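Local atomic coordinates of 6-phosphogluconolactonase (Trypanosoma cruzi, PDB entry 6VYE), a protein that probably hydrolyses 6-phosphogluconolactone to 6-phosphogluconate, the second step of the pentose phosphate pathway. Residues Leu46-Ser51 with Ile163-Leu168; Glu84-Ala89 with Trp205-Thr210. All blocks are in the same frame, centred on the assembly; numbering follows the deposited sequence.

Contact 1: residues Leu46-Ser51 with Ile163-Leu168; sequences LSIALS and IVLLGL
Ile48 and Ile163 face each other as a parallel bridge pair. Ile163 uses its N and O to bond Ser47 and Ala49, either side of Ile48, while Ala49 bonds Ile163 and Leu165, either side of Val164, as is usual between parallel strands. Ala49 N reaches Ile163 O at 3.0 Å; Ile163 N donates to Ser47 O and Leu165 N to Ala49 O. The CA of Ile48 adds a CA-H...O contact to the same Ile163 O, which therefore receives two donors. On the face carrying the isoleucines, Ile48 stretches CG1 away from its own backbone N (chi1 -173°), laying CG1 against Ile163 CB at 3.9 Å. Beyond it, Ile48 CD1 meets Leu165 CD1 at 3.8 Å, and the two side chains cross at a slant. Ala49 and Val164 share the other face, more loosely, with 4.4 Å from Ala49 CB to Val164 CG2. Past the last strand bond a water takes over: it donates to Leu165 O at 2.6 Å and, weakly, to Leu50 O, joining the two strands where they spread. Ser51 CB nevertheless stays 3.4 Å from Leu165 O. These are central strands of the Rossmann-like sheet: strand 77-85 flanks 46-50, strand 219-224 flanks 163-167, and helix 54-66 packs Leu59 and Tyr60 onto Leu165.

Contact 2: residues Glu84-Ala89 with Trp205-Thr210; sequences ERLVPA and WRVTLT. With PO4 (phosphate ion), chain D.
Arg206 stands beside Arg85 as a non-hydrogen-bonded antiparallel pair, the two side chains running the same way toward one phosphate ion. Arg206 CB lies 3.4 Å from Glu84 O, and Arg206 CG rests 4.0 Å from Arg85 CG. The chain then bends at chi2 (105°), and NE makes a weak bond back to Val204 O. At the tip the guanidinium meets the phosphate with its edge: Arg206 NH1 donates to phosphate O1 at 2.9 Å and more weakly to O4, while Arg206 NH2 holds phosphate O4 at 2.6 Å. Arg85 NE sits above one face of this group, the two guanidinium planes being 45° apart; Arg85 NH2 brings a further bond to phosphate O4, and Arg85 NH1 is hydrogen-bonded to Glu93 O. Three nitrogens thus converge on a single phosphate oxygen. The ion probably came from the crystallisation liquor, but two arginines joined by His173 NE2 are consistent with a site for the substrate's phosphate in this sugar-phosphate enzyme family. Next along the strands, where 77-85 runs antiparallel to 206-209 toward the edge of the mixed sheet, Glu84 and Val207 exchange two backbone bonds. Leu86, centre of an inverse gamma turn, ends the ladder: Leu86 N gives a nearly straight bond (175°) to Trp205 O, and Leu86 CD1 lies 3.9 Å from Trp205 CB. Glu84 OE1 accepts from Arg85 N and Asn95 N, OE2 from Tyr96 N.

Both contacts belong to one mixed sheet, yet they show how chemistry changes across it. Contact 1 lies near the centre of the chain and joins parallel strands through backbone hydrogen bonds and apolar side chains; contact 2, with its centre about 15 Å from that of contact 1, joins antiparallel strands farther from the middle. It too is largely buried, but partly exposed Arg85 and buried Arg206 bring charge to an anion. Strands 46-50 and 77-85 are neighbours, so the sheet continues from one contact to the other, and Ala49 CB of contact 1 packs 3.7 Å from Leu209 CD1 of contact 2. Their segments alternate along the sequence, each contact tying the first half of the chain to the second.

Contact 1: residues Leu46-Ser51 with Ile163-Leu168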
loop_
_atom_site.group_PDB
_atom_site.type_symbol
_atom_site.label_atom_id
_atom_site.label_comp_id
_atom_site.label_asym_id
_atom_site.label_seq_id
_atom_site.Cartn_x
_atom_site.Cartn_y
_atom_site.Cartn_z
ATOM N N LEU A 46 1.841 13.535 8.138
ATOM C CA LEU A 46 2.046 13.013 6.775
ATOM C C LEU A 46 1.074 11.851 6.554
ATOM O O LEU A 46 0.921 10.965 7.449
ATOM C CB LEU A 46 3.502 12.571 6.614
ATOM C CG LEU A 46 4.586 13.623 6.874
ATOM C CD1 LEU A 46 5.934 13.005 6.614
ATOM C CD2 LEU A 46 4.431 14.836 5.964
ATOM N N SER A 47 0.501 11.798 5.356
ATOM C CA SER A 47 -0.457 10.735 4.952
ATOM C C SER A 47 0.317 9.446 4.633
ATOM O O SER A 47 1.219 9.462 3.793
ATOM C CB SER A 47 -1.328 11.218 3.826
ATOM O OG SER A 47 -0.552 11.749 2.786
ATOM N N ILE A 48 -0.017 8.355 5.303
ATOM C CA ILE A 48 0.510 7.005 4.949
ATOM C C ILE A 48 -0.663 6.082 4.570
ATOM O O ILE A 48 -1.641 6.049 5.283
ATOM C CB ILE A 48 1.366 6.447 6.083
ATOM C CG1 ILE A 48 2.038 5.150 5.630
ATOM C CG2 ILE A 48 0.555 6.271 7.366
ATOM C CD1 ILE A 48 3.223 4.760 6.449
ATOM N N ALA A 49 -0.521 5.287 3.514
ATOM C CA ALA A 49 -1.489 4.236 3.174
ATOM C C ALA A 49 -0.828 2.907 3.539
ATOM O O ALA A 49 0.272 2.627 2.971
ATOM C CB ALA A 49 -1.887 4.306 1.730
ATOM N N LEU A 50 -1.435 2.190 4.498
ATOM C CA LEU A 50 -0.893 0.946 5.083
ATOM C C LEU A 50 -1.264 -0.235 4.180
ATOM O O LEU A 50 -2.325 -0.198 3.590
ATOM C CB LEU A 50 -1.463 0.733 6.484
ATOM C CG LEU A 50 -1.218 1.830 7.512
ATOM C CD1 LEU A 50 -1.831 1.453 8.859
ATOM C CD2 LEU A 50 0.251 2.074 7.676
ATOM N N SER A 51 -0.397 -1.234 4.072
ATOM C CA SER A 51 -0.751 -2.565 3.514
ATOM C C SER A 51 -1.064 -3.549 4.655
ATOM O O SER A 51 -0.630 -3.299 5.824
ATOM C CB SER A 51 0.368 -3.073 2.646
ATOM O OG SER A 51 1.544 -3.104 3.439
ATOM N N ILE A 163 3.268 8.833 1.889
ATOM C CA ILE A 163 3.874 7.481 1.889
ATOM C C ILE A 163 2.830 6.486 1.401
ATOM O O ILE A 163 1.685 6.513 1.898
ATOM C CB ILE A 163 4.462 7.112 3.260
ATOM C CG1 ILE A 163 5.357 8.221 3.819
ATOM C CG2 ILE A 163 5.179 5.778 3.163
ATOM C CD1 ILE A 163 5.981 7.928 5.144
ATOM N N VAL A 164 3.218 5.611 0.469
ATOM C CA VAL A 164 2.392 4.416 0.186
ATOM C C VAL A 164 3.238 3.174 0.457
ATOM O O VAL A 164 4.298 3.017 -0.161
ATOM C CB VAL A 164 1.828 4.445 -1.235
ATOM C CG1 VAL A 164 1.158 3.111 -1.552
ATOM C CG2 VAL A 164 0.864 5.607 -1.411
ATOM N N LEU A 165 2.779 2.340 1.380
ATOM C CA LEU A 165 3.403 1.032 1.694
ATOM C C LEU A 165 2.735 -0.090 0.911
ATOM O O LEU A 165 1.530 -0.261 1.037
ATOM C CB LEU A 165 3.186 0.775 3.174
ATOM C CG LEU A 165 4.286 1.228 4.096
ATOM C CD1 LEU A 165 3.755 1.108 5.521
ATOM C CD2 LEU A 165 5.525 0.342 3.882
ATOM N N LEU A 166 3.510 -0.893 0.204
ATOM C CA LEU A 166 2.940 -1.967 -0.630
ATOM C C LEU A 166 3.619 -3.309 -0.330
ATOM O O LEU A 166 4.802 -3.315 0.085
ATOM C CB LEU A 166 3.139 -1.563 -2.089
ATOM C CG LEU A 166 2.415 -0.296 -2.536
ATOM C CD1 LEU A 166 2.767 0.005 -3.965
ATOM C CD2 LEU A 166 0.907 -0.402 -2.380
ATOM N N GLY A 167 2.907 -4.406 -0.527
ATOM C CA GLY A 167 3.522 -5.755 -0.505
ATOM C C GLY A 167 3.357 -6.399 -1.869
ATOM O O GLY A 167 2.395 -6.029 -2.531
ATOM N N LEU A 168 4.309 -7.220 -2.315
ATOM C CA LEU A 168 4.218 -7.951 -3.597
ATOM C C LEU A 168 3.646 -9.344 -3.324
ATOM O O LEU A 168 4.287 -10.110 -2.544
ATOM C CB LEU A 168 5.597 -8.047 -4.219
ATOM C CG LEU A 168 5.591 -8.475 -5.679
ATOM C CD1 LEU A 168 4.956 -7.381 -6.541
ATOM C CD2 LEU A 168 6.997 -8.803 -6.174
HETATM O O HOH W 1 -1.040 0.223 0.626
#

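Contact 2: residues Glu84-Ala89 with Trp205-Thr210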
loop_
_atom_site.group_PDB
_atom_site.type_symbol
_atom_site.label_atom_id
_atom_site.label_comp_id
_atom_site.label_asym_id
_atom_site.label_seq_id
_atom_site.Cartn_x
_atom_site.Cartn_y
_atom_site.Cartn_z
ATOM N N GLU A 84 -8.553 -2.700 1.706
ATOM C CA GLU A 84 -9.326 -3.295 2.811
ATOM C C GLU A 84 -10.243 -4.364 2.222
ATOM O O GLU A 84 -10.848 -4.096 1.175
ATOM C CB GLU A 84 -10.155 -2.230 3.532
ATOM C CG GLU A 84 -10.844 -2.779 4.772
ATOM C CD GLU A 84 -9.887 -3.439 5.765
ATOM O OE1 GLU A 84 -9.450 -4.616 5.505
ATOM O OE2 GLU A 84 -9.560 -2.783 6.774
ATOM N N ARG A 85 -10.358 -5.484 2.926
ATOM C CA ARG A 85 -11.337 -6.565 2.662
ATOM C C ARG A 85 -12.689 -6.109 3.193
ATOM O O ARG A 85 -12.721 -5.556 4.307
ATOM C CB ARG A 85 -10.880 -7.857 3.331
ATOM C CG ARG A 85 -9.671 -8.469 2.647
ATOM C CD ARG A 85 -8.375 -7.762 3.004
ATOM N NE ARG A 85 -7.231 -8.582 2.634
ATOM C CZ ARG A 85 -6.804 -9.650 3.306
ATOM N NH1 ARG A 85 -7.403 -10.048 4.422
ATOM N NH2 ARG A 85 -5.776 -10.325 2.847
ATOM N N LEU A 86 -13.748 -6.284 2.410
ATOM C CA LEU A 86 -15.136 -5.984 2.844
ATOM C C LEU A 86 -15.613 -7.164 3.682
ATOM O O LEU A 86 -16.380 -8.017 3.195
ATOM C CB LEU A 86 -15.996 -5.669 1.623
ATOM C CG LEU A 86 -15.684 -4.284 1.062
ATOM C CD1 LEU A 86 -16.100 -4.122 -0.397
ATOM C CD2 LEU A 86 -16.331 -3.224 1.938
ATOM N N VAL A 87 -15.050 -7.225 4.883
ATOM C CA VAL A 87 -15.401 -8.138 6.001
ATOM C C VAL A 87 -15.572 -7.248 7.230
ATOM O O VAL A 87 -15.224 -6.060 7.209
ATOM C CB VAL A 87 -14.323 -9.218 6.188
ATOM C CG1 VAL A 87 -14.200 -10.118 4.965
ATOM C CG2 VAL A 87 -12.972 -8.632 6.540
ATOM N N PRO A 88 -16.184 -7.742 8.325
ATOM C CA PRO A 88 -16.363 -6.907 9.509
ATOM C C PRO A 88 -15.013 -6.335 9.980
ATOM O O PRO A 88 -14.017 -6.964 9.818
ATOM C CB PRO A 88 -17.019 -7.881 10.504
ATOM C CG PRO A 88 -17.767 -8.823 9.593
ATOM C CD PRO A 88 -16.797 -9.072 8.459
ATOM N N ALA A 89 -15.044 -5.128 10.527
ATOM C CA ALA A 89 -13.886 -4.365 11.040
ATOM C C ALA A 89 -13.145 -5.141 12.137
ATOM O O ALA A 89 -11.962 -4.831 12.351
ATOM C CB ALA A 89 -14.355 -3.020 11.533
ATOM N N TRP A 205 -14.508 -9.220 -1.757
ATOM C CA TRP A 205 -14.359 -7.936 -2.457
ATOM C C TRP A 205 -13.392 -7.054 -1.660
ATOM O O TRP A 205 -13.362 -7.171 -0.391
ATOM C CB TRP A 205 -15.734 -7.302 -2.633
ATOM C CG TRP A 205 -16.432 -7.803 -3.861
ATOM C CD1 TRP A 205 -17.456 -8.702 -3.934
ATOM C CD2 TRP A 205 -16.127 -7.424 -5.210
ATOM N NE1 TRP A 205 -17.802 -8.911 -5.242
ATOM C CE2 TRP A 205 -17.013 -8.139 -6.048
ATOM C CE3 TRP A 205 -15.193 -6.565 -5.792
ATOM C CZ2 TRP A 205 -16.984 -8.023 -7.437
ATOM C CZ3 TRP A 205 -15.164 -6.449 -7.165
ATOM C CH2 TRP A 205 -16.045 -7.168 -7.975
ATOM N N ARG A 206 -12.613 -6.225 -2.347
ATOM C CA ARG A 206 -11.702 -5.279 -1.668
ATOM C C ARG A 206 -11.899 -3.898 -2.264
ATOM O O ARG A 206 -12.315 -3.796 -3.456
ATOM C CB ARG A 206 -10.247 -5.696 -1.804
ATOM C CG ARG A 206 -9.941 -7.015 -1.107
ATOM C CD ARG A 206 -9.790 -8.094 -2.118
ATOM N NE ARG A 206 -9.347 -9.333 -1.526
ATOM C CZ ARG A 206 -8.095 -9.710 -1.376
ATOM N NH1 ARG A 206 -7.107 -8.890 -1.680
ATOM N NH2 ARG A 206 -7.827 -10.897 -0.846
ATOM N N VAL A 207 -11.722 -2.898 -1.408
ATOM C CA VAL A 207 -11.571 -1.486 -1.831
ATOM C C VAL A 207 -10.061 -1.290 -1.898
ATOM O O VAL A 207 -9.393 -1.864 -1.042
ATOM C CB VAL A 207 -12.261 -0.542 -0.827
ATOM C CG1 VAL A 207 -12.014 0.914 -1.167
ATOM C CG2 VAL A 207 -13.753 -0.841 -0.758
ATOM N N THR A 208 -9.561 -0.583 -2.903
ATOM C CA THR A 208 -8.117 -0.452 -3.160
ATOM C C THR A 208 -7.854 0.929 -3.741
ATOM O O THR A 208 -8.703 1.446 -4.505
ATOM C CB THR A 208 -7.577 -1.585 -4.065
ATOM O OG1 THR A 208 -6.163 -1.451 -4.193
ATOM C CG2 THR A 208 -8.178 -1.616 -5.455
ATOM N N LEU A 209 -6.690 1.468 -3.411
ATOM C CA LEU A 209 -6.097 2.598 -4.137
ATOM C C LEU A 209 -5.732 2.093 -5.531
ATOM O O LEU A 209 -5.487 0.850 -5.725
ATOM C CB LEU A 209 -4.859 3.141 -3.407
ATOM C CG LEU A 209 -5.091 3.682 -1.991
ATOM C CD1 LEU A 209 -3.769 4.233 -1.455
ATOM C CD2 LEU A 209 -6.190 4.743 -1.929
ATOM N N THR A 210 -5.715 3.041 -6.460
ATOM C CA THR A 210 -5.547 2.758 -7.891
ATOM C C THR A 210 -4.087 2.985 -8.252
ATOM O O THR A 210 -3.329 3.621 -7.511
ATOM C CB THR A 210 -6.522 3.631 -8.683
ATOM O OG1 THR A 210 -6.220 5.002 -8.395
ATOM C CG2 THR A 210 -7.954 3.288 -8.345
HETATM P P PO4 D . -4.039 -10.380 -0.694
HETATM O O1 PO4 D . -4.226 -9.006 -1.401
HETATM O O2 PO4 D . -2.964 -10.267 0.339
HETATM O O3 PO4 D . -3.594 -11.444 -1.669
HETATM O O4 PO4 D . -5.375 -10.793 -0.089
#